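PDB 6N39: dephospho-CoA kinase from Mycobacterium paratuberculosis, which probably catalyses the ATP-dependent phosphorylation of the 3'-hydroxyl of dephospho-CoA, the last step of coenzyme A biosynthesis. Local coordinates for residues A292-L297 with R337-H342. Residues are numbered along the deposited sequence; the frame is centred on the assembly and turned at random.
Sequences AGYPRL and RPTNVH
Tyr294 and Val341 mark the nearest approach of the two backbones, 8.0 Å between their CA atoms, with 292-297 running as a loop past the start of strand 339-345, a separation that side chains and one water fill. Tyr294 reaches over from just beyond the Schellman motif that ends helix 286-291, where Gly293 takes the positive phi (114°). CD2 of its ring lies 3.8 Å from Val341 CG2, and this methyl sits obliquely to the ring as the two side chains cross at nearly a right angle. Further along the same side of the ring, CE2 comes to 4.2 Å from Thr339 CG2. Thr339 chi1 of -48° sets OG1 beside the backbone N, directed to polar partners, and the methyl anti to it. OG1 donates to Arg337 O at 2.7 Å, from above the carbonyl plane, and accepts from a water 2.8 Å away; the same water is 2.7 Å from Tyr294 OH. The phenol also bonds Arg238 of helix 228-243, which gives the hydroxyl of this buried tyrosine two partners, Arg238 and the water. Ile235 and Leu239 of that helix pack on the same cluster. This illustrates how an apolar cluster with a water-bridged pair of hydroxyls beside it joins a post-helix loop to a central strand of the mixed sheet, here in the helix-flanked GrpB (UPF0157) domain.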
loop_
_atom_site.group_PDB
_atom_site.type_symbol
_atom_site.label_atom_id
_atom_site.label_comp_id
_atom_site.label_asym_id
_atom_site.label_seq_id
_atom_site.Cartn_x
_atom_site.Cartn_y
_atom_site.Cartn_z
ATOM N N ALA A 292 3.241 7.779 -3.525
ATOM C CA ALA A 292 2.703 6.519 -3.020
ATOM C C ALA A 292 3.785 5.541 -2.570
ATOM O O ALA A 292 3.440 4.443 -2.120
ATOM C CB ALA A 292 1.820 5.852 -4.077
ATOM N N GLY A 293 5.065 5.898 -2.682
ATOM C CA GLY A 293 6.143 5.090 -2.144
ATOM C C GLY A 293 7.097 4.457 -3.149
ATOM O O GLY A 293 7.905 3.606 -2.750
ATOM N N TYR A 294 7.071 4.867 -4.420
ATOM C CA TYR A 294 7.750 4.135 -5.495
ATOM C C TYR A 294 8.568 5.076 -6.375
ATOM O O TYR A 294 8.051 5.621 -7.360
ATOM C CB TYR A 294 6.730 3.374 -6.352
ATOM C CG TYR A 294 5.833 2.438 -5.562
ATOM C CD1 TYR A 294 4.640 2.895 -4.984
ATOM C CD2 TYR A 294 6.165 1.092 -5.418
ATOM C CE1 TYR A 294 3.827 2.043 -4.246
ATOM C CE2 TYR A 294 5.358 0.229 -4.708
ATOM C CZ TYR A 294 4.191 0.702 -4.118
ATOM O OH TYR A 294 3.419 -0.175 -3.386
ATOM N N PRO A 295 9.846 5.299 -6.050
ATOM C CA PRO A 295 10.703 6.074 -6.954
ATOM C C PRO A 295 10.866 5.364 -8.294
ATOM O O PRO A 295 10.800 4.134 -8.389
ATOM C CB PRO A 295 12.051 6.157 -6.205
ATOM C CG PRO A 295 11.682 5.971 -4.730
ATOM C CD PRO A 295 10.506 4.993 -4.766
ATOM N N ARG A 296 11.144 6.157 -9.328
ATOM C CA ARG A 296 11.416 5.612 -10.654
ATOM C C ARG A 296 12.891 5.235 -10.814
ATOM O O ARG A 296 13.779 5.915 -10.297
ATOM C CB ARG A 296 11.031 6.618 -11.733
ATOM C CG ARG A 296 11.276 6.075 -13.165
ATOM C CD ARG A 296 10.337 6.713 -14.167
ATOM N NE ARG A 296 10.890 7.955 -14.707
ATOM C CZ ARG A 296 10.288 8.689 -15.645
ATOM N NH1 ARG A 296 9.089 8.306 -16.137
ATOM N NH2 ARG A 296 10.884 9.801 -16.082
ATOM N N LEU A 297 13.151 4.133 -11.525
ATOM C CA LEU A 297 14.506 3.816 -11.984
ATOM C C LEU A 297 14.707 4.538 -13.310
ATOM O O LEU A 297 14.162 4.131 -14.342
ATOM C CB LEU A 297 14.705 2.308 -12.126
ATOM C CG LEU A 297 14.606 1.655 -10.741
ATOM C CD1 LEU A 297 14.263 0.193 -10.818
ATOM C CD2 LEU A 297 15.924 1.852 -10.001
ATOM N N ARG A 337 9.053 -4.460 1.999
ATOM C CA ARG A 337 8.251 -5.057 0.926
ATOM C C ARG A 337 8.814 -4.661 -0.436
ATOM O O ARG A 337 8.209 -3.873 -1.183
ATOM C CB ARG A 337 6.784 -4.632 1.060
ATOM C CG ARG A 337 5.812 -5.255 0.018
ATOM C CD ARG A 337 5.889 -6.788 -0.040
ATOM N NE ARG A 337 7.019 -7.249 -0.860
ATOM C CZ ARG A 337 7.565 -8.454 -0.749
ATOM N NH1 ARG A 337 7.086 -9.326 0.146
ATOM N NH2 ARG A 337 8.603 -8.784 -1.505
ATOM N N PRO A 338 9.972 -5.205 -0.807
ATOM C CA PRO A 338 10.483 -4.972 -2.162
ATOM C C PRO A 338 9.436 -5.310 -3.214
ATOM O O PRO A 338 8.769 -6.350 -3.149
ATOM C CB PRO A 338 11.703 -5.896 -2.245
ATOM C CG PRO A 338 12.165 -6.032 -0.804
ATOM C CD PRO A 338 10.873 -6.059 -0.009
ATOM N N THR A 339 9.303 -4.411 -4.190
ATOM C CA THR A 339 8.248 -4.425 -5.195
ATOM C C THR A 339 8.783 -3.775 -6.466
ATOM O O THR A 339 9.339 -2.677 -6.396
ATOM C CB THR A 339 7.015 -3.621 -4.726
ATOM O OG1 THR A 339 6.637 -3.987 -3.397
ATOM C CG2 THR A 339 5.836 -3.801 -5.667
ATOM N N ASN A 340 8.591 -4.420 -7.610
ATOM C CA ASN A 340 8.829 -3.803 -8.910
ATOM C C ASN A 340 7.502 -3.406 -9.536
ATOM O O ASN A 340 6.552 -4.187 -9.526
ATOM C CB ASN A 340 9.554 -4.764 -9.865
ATOM C CG ASN A 340 10.926 -5.109 -9.408
ATOM O OD1 ASN A 340 11.631 -4.276 -8.841
ATOM N ND2 ASN A 340 11.337 -6.350 -9.661
ATOM N N VAL A 341 7.433 -2.200 -10.092
ATOM C CA VAL A 341 6.211 -1.714 -10.726
ATOM C C VAL A 341 6.554 -1.378 -12.173
ATOM O O VAL A 341 7.114 -0.314 -12.460
ATOM C CB VAL A 341 5.615 -0.502 -9.997
ATOM C CG1 VAL A 341 4.350 -0.005 -10.700
ATOM C CG2 VAL A 341 5.280 -0.858 -8.551
ATOM N N HIS A 342 6.219 -2.279 -13.088
ATOM C CA HIS A 342 6.458 -2.081 -14.513
ATOM C C HIS A 342 5.288 -1.306 -15.108
ATOM O O HIS A 342 4.132 -1.651 -14.870
ATOM C CB HIS A 342 6.607 -3.433 -15.230
ATOM C CG HIS A 342 7.584 -4.369 -14.580
ATOM N ND1 HIS A 342 8.902 -4.457 -14.971
ATOM C CD2 HIS A 342 7.428 -5.273 -13.583
ATOM C CE1 HIS A 342 9.524 -5.362 -14.231
ATOM N NE2 HIS A 342 8.652 -5.870 -13.379
HETATM O O HOH W 1 4.897 -2.143 -2.276
#